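Local structure of amidohydrolase 3 domain-containing protein (Pyrococcus furiosus, 3ICJ) at residues 274-278 with 337-343; 286-291 with 490-494; 390-396 with 427-433. The protein is an uncharacterised zinc-binding member of the amidohydrolase family that probably hydrolyses carbon-nitrogen bonds other than peptide bonds. All blocks are in the same frame, centred on the assembly; numbering follows the deposited sequence.

Interaction 1: residues 274-278 with 337-343; sequences LDKLE and RAKPLGL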
loop_
_atom_site.group_PDB
_atom_site.type_symbol
_atom_site.label_atom_id
_atom_site.label_comp_id
_atom_site.label_asym_id
_atom_site.label_seq_id
_atom_site.Cartn_x
_atom_site.Cartn_y
_atom_site.Cartn_z
ATOM N N LEU A 274 14.400 -1.846 -14.783
ATOM C CA LEU A 274 15.726 -2.499 -14.671
ATOM C C LEU A 274 16.726 -2.185 -15.790
ATOM O O LEU A 274 17.925 -2.047 -15.512
ATOM C CB LEU A 274 15.608 -4.013 -14.494
ATOM C CG LEU A 274 15.081 -4.477 -13.131
ATOM C CD1 LEU A 274 14.527 -5.892 -13.243
ATOM C CD2 LEU A 274 16.145 -4.376 -12.051
ATOM N N ASP A 275 16.250 -2.074 -17.037
ATOM C CA ASP A 275 17.117 -1.698 -18.146
ATOM C C ASP A 275 17.877 -0.381 -17.901
ATOM O O ASP A 275 19.085 -0.328 -18.106
ATOM C CB ASP A 275 16.345 -1.586 -19.464
ATOM C CG ASP A 275 15.886 -2.928 -20.024
ATOM O OD1 ASP A 275 16.351 -4.011 -19.608
ATOM O OD2 ASP A 275 15.029 -2.881 -20.920
ATOM N N LYS A 276 17.170 0.663 -17.448
ATOM C CA LYS A 276 17.779 1.973 -17.221
ATOM C C LYS A 276 18.680 1.972 -15.988
ATOM O O LYS A 276 19.749 2.597 -16.004
ATOM C CB LYS A 276 16.708 3.073 -17.116
ATOM C CG LYS A 276 16.069 3.446 -18.459
ATOM C CD LYS A 276 14.980 4.490 -18.267
ATOM C CE LYS A 276 14.337 4.836 -19.613
ATOM N NZ LYS A 276 13.401 5.995 -19.503
ATOM N N LEU A 277 18.265 1.238 -14.947
ATOM C CA LEU A 277 19.096 1.052 -13.749
ATOM C C LEU A 277 20.445 0.368 -14.056
ATOM O O LEU A 277 21.500 0.866 -13.642
ATOM C CB LEU A 277 18.333 0.316 -12.630
ATOM C CG LEU A 277 17.085 0.915 -11.962
ATOM C CD1 LEU A 277 16.809 0.202 -10.618
ATOM C CD2 LEU A 277 17.208 2.395 -11.717
ATOM N N GLU A 278 20.399 -0.734 -14.807
ATOM C CA GLU A 278 21.599 -1.481 -15.227
ATOM C C GLU A 278 22.566 -0.677 -16.086
ATOM O O GLU A 278 23.785 -0.879 -16.006
ATOM C CB GLU A 278 21.210 -2.779 -15.957
ATOM C CG GLU A 278 20.561 -3.774 -15.044
ATOM C CD GLU A 278 20.065 -5.005 -15.745
ATOM O OE1 GLU A 278 19.978 -5.011 -16.994
ATOM O OE2 GLU A 278 19.766 -5.983 -15.034
ATOM N N ARG A 337 18.642 -10.444 -11.700
ATOM C CA ARG A 337 18.969 -9.080 -12.091
ATOM C C ARG A 337 18.986 -8.147 -10.875
ATOM O O ARG A 337 19.741 -7.170 -10.851
ATOM C CB ARG A 337 17.966 -8.553 -13.130
ATOM C CG ARG A 337 18.060 -9.190 -14.513
ATOM C CD ARG A 337 16.968 -8.623 -15.437
ATOM N NE ARG A 337 17.357 -7.338 -16.031
ATOM C CZ ARG A 337 16.601 -6.615 -16.855
ATOM N NH1 ARG A 337 15.367 -7.009 -17.174
ATOM N NH2 ARG A 337 17.073 -5.480 -17.343
ATOM N N ALA A 338 18.148 -8.439 -9.872
ATOM C CA ALA A 338 18.089 -7.619 -8.655
ATOM C C ALA A 338 19.303 -7.833 -7.748
ATOM O O ALA A 338 19.786 -6.887 -7.133
ATOM C CB ALA A 338 16.775 -7.871 -7.883
ATOM N N LYS A 339 19.773 -9.078 -7.672
ATOM C CA LYS A 339 20.937 -9.465 -6.866
ATOM C C LYS A 339 22.186 -8.549 -6.992
ATOM O O LYS A 339 22.561 -7.923 -5.994
ATOM C CB LYS A 339 21.320 -10.923 -7.118
ATOM C CG LYS A 339 20.493 -11.963 -6.396
ATOM C CD LYS A 339 21.086 -13.311 -6.776
ATOM C CE LYS A 339 20.531 -14.423 -5.955
ATOM N NZ LYS A 339 20.900 -15.720 -6.605
ATOM N N PRO A 340 22.790 -8.406 -8.198
ATOM C CA PRO A 340 23.998 -7.558 -8.139
ATOM C C PRO A 340 23.698 -6.048 -7.959
ATOM O O PRO A 340 24.597 -5.307 -7.601
ATOM C CB PRO A 340 24.696 -7.832 -9.479
ATOM C CG PRO A 340 23.583 -8.134 -10.417
ATOM C CD PRO A 340 22.520 -8.847 -9.582
ATOM N N LEU A 341 22.444 -5.622 -8.151
ATOM C CA LEU A 341 22.029 -4.228 -7.865
ATOM C C LEU A 341 21.669 -3.999 -6.386
ATOM O O LEU A 341 21.293 -2.880 -5.994
ATOM C CB LEU A 341 20.864 -3.794 -8.775
ATOM C CG LEU A 341 21.134 -3.768 -10.294
ATOM C CD1 LEU A 341 19.843 -3.519 -11.066
ATOM C CD2 LEU A 341 22.182 -2.743 -10.664
ATOM N N GLY A 342 21.761 -5.063 -5.575
ATOM C CA GLY A 342 21.421 -5.010 -4.156
ATOM C C GLY A 342 19.942 -4.724 -3.877
ATOM O O GLY A 342 19.587 -4.293 -2.782
ATOM N N LEU A 343 19.075 -4.955 -4.866
ATOM C CA LEU A 343 17.654 -4.596 -4.723
ATOM C C LEU A 343 16.847 -5.732 -4.107
ATOM O O LEU A 343 17.098 -6.902 -4.387
ATOM C CB LEU A 343 17.048 -4.187 -6.080
ATOM C CG LEU A 343 17.568 -2.900 -6.724
ATOM C CD1 LEU A 343 17.098 -2.786 -8.180
ATOM C CD2 LEU A 343 17.119 -1.678 -5.918
HETATM O O HOH W 1 21.185 -6.746 -13.141
#
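Arg337 reaches across to helix 274-280 and grips Glu278 side-on with two nitrogens. Arg337 NE bonds to Glu278 OE2 at 2.9 Å, and Arg337 NH2 to OE1 of the same carboxylate. Both oxygens lie near the guanidinium plane. The carboxylate is turned 56° against that plane, and both nitrogens meet it from above its own plane. NH2 has a second acceptor one turn back along the helix: OD1 of Asp275, 2.8 Å from Arg337 NH2, met on its anti side. Two acids thus share one arginine in a salt-bridge network. The guanidinium is also covered on one face, where Leu274 CB sits 3.5 Å from Arg337 NH2. A bend in the arginine chain at chi3 (82°) turns the group toward the acids. A water donates to Glu278 OE2 and to the backbone O of Arg337, tying the carboxylate to the end of helix 328-338.

The contact joins helix 274-280 to the C-terminal end of helix 328-338 and the turn that follows it, in the amidohydrolase barrel domain, away from the zinc site. Helix 328-338 ends in a Schellman motif. Leu343 N bonds to Ala338 O, Gly342 N bonds to Lys339 O, and Gly342 with positive phi (65°) is the C-prime residue. The reversal brings Leu341 and Leu343 against the apolar side of helix 274-280, next to the salt bridges. Leu341 CD1 touches Leu274 CD2 at 3.9 Å and also meets CG of Glu278, so the aliphatic part of the acid joins the apolar patch. Leu277 CD1 meets Leu343 CD1, again at 3.9 Å.

Asn281 and Leu282, just past helix 274-280, pack against Leu341 and Leu277. The backbone of Leu341 is further hydrogen-bonded to Lys284.

Interaction 2: residues 286-291 with 490-494; sequences EGRRLR and FRAEY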
loop_
_atom_site.group_PDB
_atom_site.type_symbol
_atom_site.label_atom_id
_atom_site.label_comp_id
_atom_site.label_asym_id
_atom_site.label_seq_id
_atom_site.Cartn_x
_atom_site.Cartn_y
_atom_site.Cartn_z
ATOM N N GLU A 286 19.979 5.046 -0.809
ATOM C CA GLU A 286 19.256 5.748 0.254
ATOM C C GLU A 286 19.492 7.250 0.211
ATOM O O GLU A 286 20.581 7.712 0.566
ATOM C CB GLU A 286 19.701 5.224 1.626
ATOM C CG GLU A 286 18.790 5.742 2.766
ATOM C CD GLU A 286 19.296 5.392 4.147
ATOM O OE1 GLU A 286 19.576 4.196 4.398
ATOM O OE2 GLU A 286 19.405 6.317 4.986
ATOM N N GLY A 287 18.483 8.019 -0.210
ATOM C CA GLY A 287 18.509 9.480 -0.045
ATOM C C GLY A 287 17.979 9.913 1.301
ATOM O O GLY A 287 17.870 9.089 2.203
ATOM N N ARG A 288 17.646 11.204 1.450
ATOM C CA ARG A 288 17.139 11.725 2.736
ATOM C C ARG A 288 15.739 11.190 3.054
ATOM O O ARG A 288 15.469 10.808 4.184
ATOM C CB ARG A 288 17.109 13.275 2.790
ATOM C CG ARG A 288 18.147 14.059 1.967
ATOM C CD ARG A 288 19.628 13.910 2.380
ATOM N NE ARG A 288 19.879 13.385 3.727
ATOM C CZ ARG A 288 20.540 12.253 3.967
ATOM N NH1 ARG A 288 21.019 11.548 2.951
ATOM N NH2 ARG A 288 20.729 11.831 5.210
ATOM N N ARG A 289 14.862 11.184 2.046
ATOM C CA ARG A 289 13.529 10.574 2.169
ATOM C C ARG A 289 13.269 9.404 1.202
ATOM O O ARG A 289 12.722 8.379 1.614
ATOM C CB ARG A 289 12.437 11.620 2.011
ATOM C CG ARG A 289 12.401 12.666 3.164
ATOM C CD ARG A 289 12.157 11.948 4.510
ATOM N NE ARG A 289 11.764 12.895 5.538
ATOM C CZ ARG A 289 11.255 12.584 6.725
ATOM N NH1 ARG A 289 11.090 11.317 7.089
ATOM N NH2 ARG A 289 10.913 13.568 7.555
ATOM N N LEU A 290 13.670 9.566 -0.067
ATOM C CA LEU A 290 13.471 8.548 -1.102
ATOM C C LEU A 290 14.543 7.484 -1.007
ATOM O O LEU A 290 15.740 7.805 -0.952
ATOM C CB LEU A 290 13.491 9.176 -2.509
ATOM C CG LEU A 290 13.446 8.240 -3.729
ATOM C CD1 LEU A 290 12.104 7.471 -3.823
ATOM C CD2 LEU A 290 13.714 9.007 -5.038
ATOM N N ARG A 291 14.103 6.232 -0.963
ATOM C CA ARG A 291 14.984 5.086 -1.087
ATOM C C ARG A 291 14.609 4.307 -2.357
ATOM O O ARG A 291 13.437 3.973 -2.559
ATOM C CB ARG A 291 14.834 4.148 0.103
ATOM C CG ARG A 291 15.531 4.562 1.390
ATOM C CD ARG A 291 14.766 5.616 2.158
ATOM N NE ARG A 291 15.119 5.611 3.582
ATOM C CZ ARG A 291 14.651 6.478 4.471
ATOM N NH1 ARG A 291 14.996 6.382 5.754
ATOM N NH2 ARG A 291 13.833 7.442 4.082
ATOM N N PHE A 490 17.539 5.036 16.644
ATOM C CA PHE A 490 16.429 4.942 15.686
ATOM C C PHE A 490 16.081 6.323 15.156
ATOM O O PHE A 490 16.260 7.324 15.856
ATOM C CB PHE A 490 15.186 4.279 16.318
ATOM C CG PHE A 490 15.261 2.781 16.342
ATOM C CD1 PHE A 490 16.053 2.126 17.282
ATOM C CD2 PHE A 490 14.556 2.020 15.413
ATOM C CE1 PHE A 490 16.146 0.726 17.304
ATOM C CE2 PHE A 490 14.637 0.617 15.424
ATOM C CZ PHE A 490 15.431 -0.029 16.371
ATOM N N ARG A 491 15.617 6.373 13.907
ATOM C CA ARG A 491 15.113 7.614 13.324
ATOM C C ARG A 491 13.875 8.046 14.103
ATOM O O ARG A 491 13.009 7.225 14.419
ATOM C CB ARG A 491 14.763 7.441 11.852
ATOM C CG ARG A 491 15.948 7.390 10.949
ATOM C CD ARG A 491 15.572 6.781 9.626
ATOM N NE ARG A 491 16.764 6.535 8.823
ATOM C CZ ARG A 491 17.279 7.407 7.965
ATOM N NH1 ARG A 491 18.374 7.097 7.288
ATOM N NH2 ARG A 491 16.697 8.586 7.776
ATOM N N ALA A 492 13.817 9.336 14.428
ATOM C CA ALA A 492 12.796 9.840 15.335
ATOM C C ALA A 492 11.506 10.132 14.582
ATOM O O ALA A 492 11.216 11.282 14.263
ATOM C CB ALA A 492 13.299 11.080 16.070
ATOM N N GLU A 493 10.768 9.074 14.257
ATOM C CA GLU A 493 9.446 9.201 13.659
ATOM C C GLU A 493 8.470 8.824 14.756
ATOM O O GLU A 493 8.391 7.667 15.169
ATOM C CB GLU A 493 9.280 8.305 12.414
ATOM C CG GLU A 493 10.313 8.518 11.298
ATOM C CD GLU A 493 10.141 9.813 10.513
ATOM O OE1 GLU A 493 9.202 10.597 10.791
ATOM O OE2 GLU A 493 10.960 10.050 9.612
ATOM N N TYR A 494 7.780 9.827 15.279
ATOM C CA TYR A 494 6.888 9.619 16.399
ATOM C C TYR A 494 5.589 10.345 16.193
ATOM O O TYR A 494 5.526 11.339 15.453
ATOM C CB TYR A 494 7.539 10.084 17.718
ATOM C CG TYR A 494 7.864 11.572 17.759
ATOM C CD1 TYR A 494 6.927 12.504 18.215
ATOM C CD2 TYR A 494 9.124 12.040 17.374
ATOM C CE1 TYR A 494 7.224 13.858 18.261
ATOM C CE2 TYR A 494 9.433 13.398 17.422
ATOM C CZ TYR A 494 8.483 14.298 17.865
ATOM O OH TYR A 494 8.793 15.637 17.907
HETATM O O HOH W 2 17.767 8.544 4.919
#
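Arg491 extends from the loop before strand 494-497 to meet Glu286 and Arg291 at the hairpin of strands 285-286 and 290-294. The hairpin, closed by Gly287 N to Leu290 O, belongs to the barrel domain. Segment 490-494 runs beside another sheet: Phe490 is backbone-bonded to Val65, and Ala492 packs on Ile60 of strand 57-61. This is consistent with the small beta domain of amidohydrolases packing beside the barrel.

The Arg491 chain is straight from CG to NE, then turns sharply at chi4 (-91°). Arg491 NH1 forms a salt bridge with Glu286 OE2 at 2.6 Å. The glutamate comes from the opposite direction, its CG anti to the backbone N and its chain extended beyond. The two flat groups are 68° apart. NE of Arg491 has another acid, Asp482.

Arg291 is folded instead, with a bend at chi2. Arg291 NH1 lies over the centre of the Arg491 guanidinium, 3.3 Å from Arg491 CZ. The nearby acids probably offset these like charges. Arg291 NH2 bonds to Arg289 O at 2.9 Å; the oxygen lies in the guanidinium plane, while the nitrogen sits above the carbonyl plane. This bond helps fix the rotation of the guanidinium.

The second salt bridge joins Arg289 and Glu493, both bent at chi2. Asn264 binds both side chains, and His237 holds the other oxygen of Glu493. Arg289 NH1 meets Glu493 OE2 at 2.8 Å on the syn side, 20° out of the carboxylate plane.

Interaction 3: residues 390-396 with 427-433; sequences VRISAQP and TKLGFST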
loop_
_atom_site.group_PDB
_atom_site.type_symbol
_atom_site.label_atom_id
_atom_site.label_comp_id
_atom_site.label_asym_id
_atom_site.label_seq_id
_atom_site.Cartn_x
_atom_site.Cartn_y
_atom_site.Cartn_z
ATOM N N VAL A 390 11.066 -15.767 4.825
ATOM C CA VAL A 390 10.364 -14.875 3.895
ATOM C C VAL A 390 9.594 -13.817 4.679
ATOM O O VAL A 390 8.837 -14.139 5.605
ATOM C CB VAL A 390 9.365 -15.643 3.000
ATOM C CG1 VAL A 390 8.783 -14.713 1.922
ATOM C CG2 VAL A 390 10.043 -16.848 2.352
ATOM N N ARG A 391 9.792 -12.559 4.307
ATOM C CA ARG A 391 9.084 -11.458 4.936
ATOM C C ARG A 391 7.718 -11.344 4.280
ATOM O O ARG A 391 7.579 -11.633 3.090
ATOM C CB ARG A 391 9.887 -10.180 4.779
ATOM C CG ARG A 391 11.192 -10.193 5.595
ATOM C CD ARG A 391 12.208 -9.203 5.063
ATOM N NE ARG A 391 12.877 -9.662 3.843
ATOM C CZ ARG A 391 12.888 -9.006 2.679
ATOM N NH1 ARG A 391 12.289 -7.833 2.557
ATOM N NH2 ARG A 391 13.527 -9.513 1.627
ATOM N N ILE A 392 6.707 -10.960 5.053
ATOM C CA ILE A 392 5.324 -10.937 4.567
ATOM C C ILE A 392 4.665 -9.596 4.912
ATOM O O ILE A 392 4.757 -9.116 6.030
ATOM C CB ILE A 392 4.471 -12.107 5.147
ATOM C CG1 ILE A 392 4.975 -13.462 4.609
ATOM C CG2 ILE A 392 2.997 -11.940 4.776
ATOM C CD1 ILE A 392 4.462 -14.671 5.397
ATOM N N SER A 393 4.041 -8.984 3.918
ATOM C CA SER A 393 3.220 -7.814 4.146
ATOM C C SER A 393 1.739 -8.194 4.004
ATOM O O SER A 393 1.296 -8.600 2.923
ATOM C CB SER A 393 3.587 -6.713 3.166
ATOM O OG SER A 393 3.139 -5.469 3.668
ATOM N N ALA A 394 0.994 -8.051 5.094
ATOM C CA ALA A 394 -0.418 -8.436 5.140
ATOM C C ALA A 394 -1.303 -7.230 5.445
ATOM O O ALA A 394 -0.872 -6.273 6.096
ATOM C CB ALA A 394 -0.624 -9.531 6.163
ATOM N N GLN A 395 -2.549 -7.296 4.975
ATOM C CA GLN A 395 -3.511 -6.204 5.060
ATOM C C GLN A 395 -4.699 -6.655 5.919
ATOM O O GLN A 395 -5.608 -7.341 5.413
ATOM C CB GLN A 395 -3.987 -5.778 3.651
ATOM C CG GLN A 395 -2.888 -5.205 2.723
ATOM C CD GLN A 395 -1.950 -6.277 2.143
ATOM O OE1 GLN A 395 -2.389 -7.386 1.808
ATOM N NE2 GLN A 395 -0.658 -5.950 2.025
ATOM N N PRO A 396 -4.692 -6.302 7.224
ATOM C CA PRO A 396 -5.739 -6.848 8.090
ATOM C C PRO A 396 -7.157 -6.425 7.722
ATOM O O PRO A 396 -8.084 -7.193 7.974
ATOM C CB PRO A 396 -5.366 -6.333 9.478
ATOM C CG PRO A 396 -3.888 -6.102 9.409
ATOM C CD PRO A 396 -3.615 -5.655 8.006
ATOM N N THR A 427 7.691 -15.820 11.136
ATOM C CA THR A 427 8.573 -15.008 10.305
ATOM C C THR A 427 8.346 -13.520 10.595
ATOM O O THR A 427 7.493 -13.166 11.426
ATOM C CB THR A 427 8.355 -15.314 8.787
ATOM O OG1 THR A 427 9.387 -14.691 8.013
ATOM C CG2 THR A 427 6.983 -14.830 8.305
ATOM N N LYS A 428 9.106 -12.661 9.920
ATOM C CA LYS A 428 8.881 -11.214 10.014
ATOM C C LYS A 428 7.657 -10.818 9.216
ATOM O O LYS A 428 7.574 -11.104 8.013
ATOM C CB LYS A 428 10.113 -10.426 9.547
ATOM C CG LYS A 428 11.246 -10.482 10.572
ATOM C CD LYS A 428 12.585 -10.112 9.974
ATOM C CE LYS A 428 13.670 -10.289 11.042
ATOM N NZ LYS A 428 15.023 -10.023 10.505
ATOM N N LEU A 429 6.707 -10.164 9.885
ATOM C CA LEU A 429 5.459 -9.770 9.228
ATOM C C LEU A 429 5.190 -8.291 9.486
ATOM O O LEU A 429 5.578 -7.766 10.511
ATOM C CB LEU A 429 4.274 -10.648 9.675
ATOM C CG LEU A 429 2.921 -10.337 9.022
ATOM C CD1 LEU A 429 2.252 -11.554 8.453
ATOM C CD2 LEU A 429 2.019 -9.680 10.042
ATOM N N GLY A 430 4.543 -7.627 8.542
ATOM C CA GLY A 430 4.247 -6.201 8.680
ATOM C C GLY A 430 2.838 -5.926 8.201
ATOM O O GLY A 430 2.284 -6.715 7.424
ATOM N N PHE A 431 2.266 -4.812 8.676
ATOM C CA PHE A 431 0.913 -4.435 8.329
ATOM C C PHE A 431 0.882 -3.327 7.300
ATOM O O PHE A 431 1.737 -2.431 7.297
ATOM C CB PHE A 431 0.106 -4.013 9.559
ATOM C CG PHE A 431 -0.406 -5.165 10.400
ATOM C CD1 PHE A 431 -0.254 -6.497 9.999
ATOM C CD2 PHE A 431 -1.055 -4.902 11.604
ATOM C CE1 PHE A 431 -0.743 -7.544 10.797
ATOM C CE2 PHE A 431 -1.548 -5.938 12.399
ATOM C CZ PHE A 431 -1.395 -7.263 11.990
ATOM N N SER A 432 -0.128 -3.403 6.438
ATOM C CA SER A 432 -0.346 -2.448 5.372
ATOM C C SER A 432 -1.817 -2.375 5.020
ATOM O O SER A 432 -2.623 -3.165 5.511
ATOM C CB SER A 432 0.453 -2.823 4.122
ATOM O OG SER A 432 0.290 -4.188 3.736
ATOM N N THR A 433 -2.155 -1.423 4.157
ATOM C CA THR A 433 -3.524 -1.224 3.726
ATOM C C THR A 433 -3.752 -1.559 2.259
ATOM O O THR A 433 -4.896 -1.817 1.863
ATOM C CB THR A 433 -3.965 0.230 3.980
ATOM O OG1 THR A 433 -3.101 1.132 3.270
ATOM C CG2 THR A 433 -3.887 0.539 5.464
#
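Pro396 drops its ring onto Phe431. The CG corner of the proline sits over the centre of the aromatic face, 3.5 Å from the ring centroid, in a CH-pi contact almost exactly on the ring normal. Leu429 makes the next bump on this face. Its CG lies anti to the backbone N (chi1 -179°), which carries CD1 toward the neighbouring strand. There Leu429 CD1 meets CG2 of Ile392 at 3.8 Å and CB of Ala394 at 4.2 Å. CD1 of Leu429 thus fits between the Ile392 branch and the methyl of Ala394. Ile392 CD1 in turn lies against CG2 of Thr427. Helix 420-426 covers this face through Leu420 and Leu423, and Phe431 also packs on helix 463-477.

Strands 391-394 and 429-431 run parallel, their axes 4.8 Å apart. They are neighbouring strands of the amidohydrolase beta/alpha barrel. Ile392 N donates to Lys428 O, Gly430 N to Ile392 O, Ala394 N to Gly430 O, and Ser432 N to Ala394 O at 3.0 Å. Before the ladder, Thr427 OG1 donates to Val390 O from above the carbonyl plane.

The other face carries Ser393. Gly430, its partner in the ladder, has no side chain there. Ser432 OG sits between the backbone N and the carbonyl carbon (chi1 49°). Ser432 OG is 3.1 Å from Ser393 OG, with either hydroxyl a possible donor, and Ser432 OG accepts from Gln395 NE2 at 2.6 Å. Gln395 is bent at chi2 to reach it. Its OE1 bonds to ND1 of His373, a zinc ligand, so this second-shell glutamine probably orients a first-shell ligand. Ser393 OG bonds to Ser100, and Ser432 packs on His101, another zinc ligand.

How the interactions relate
From the N terminus, the chain enters interaction 1 with helix 274-280. It then passes the hairpin of interaction 2 at 286-291 before 337-343 closes interaction 1. Interaction 2 stays open and closes at 490-494, so the two cross. Interaction 3 opens at 390-396 and closes at 427-433, across a mostly helical connection. It follows interaction 1 and lies within the span of interaction 2. Interaction 1 ties helix 274-280 to the end of helix 328-338 and the turn after it, interaction 2 joins a hairpin to the loop before the final strand, and interaction 3 pairs two barrel strands beside the zinc ligands. Their centres lie 20 to 24 Å apart, and none touches another.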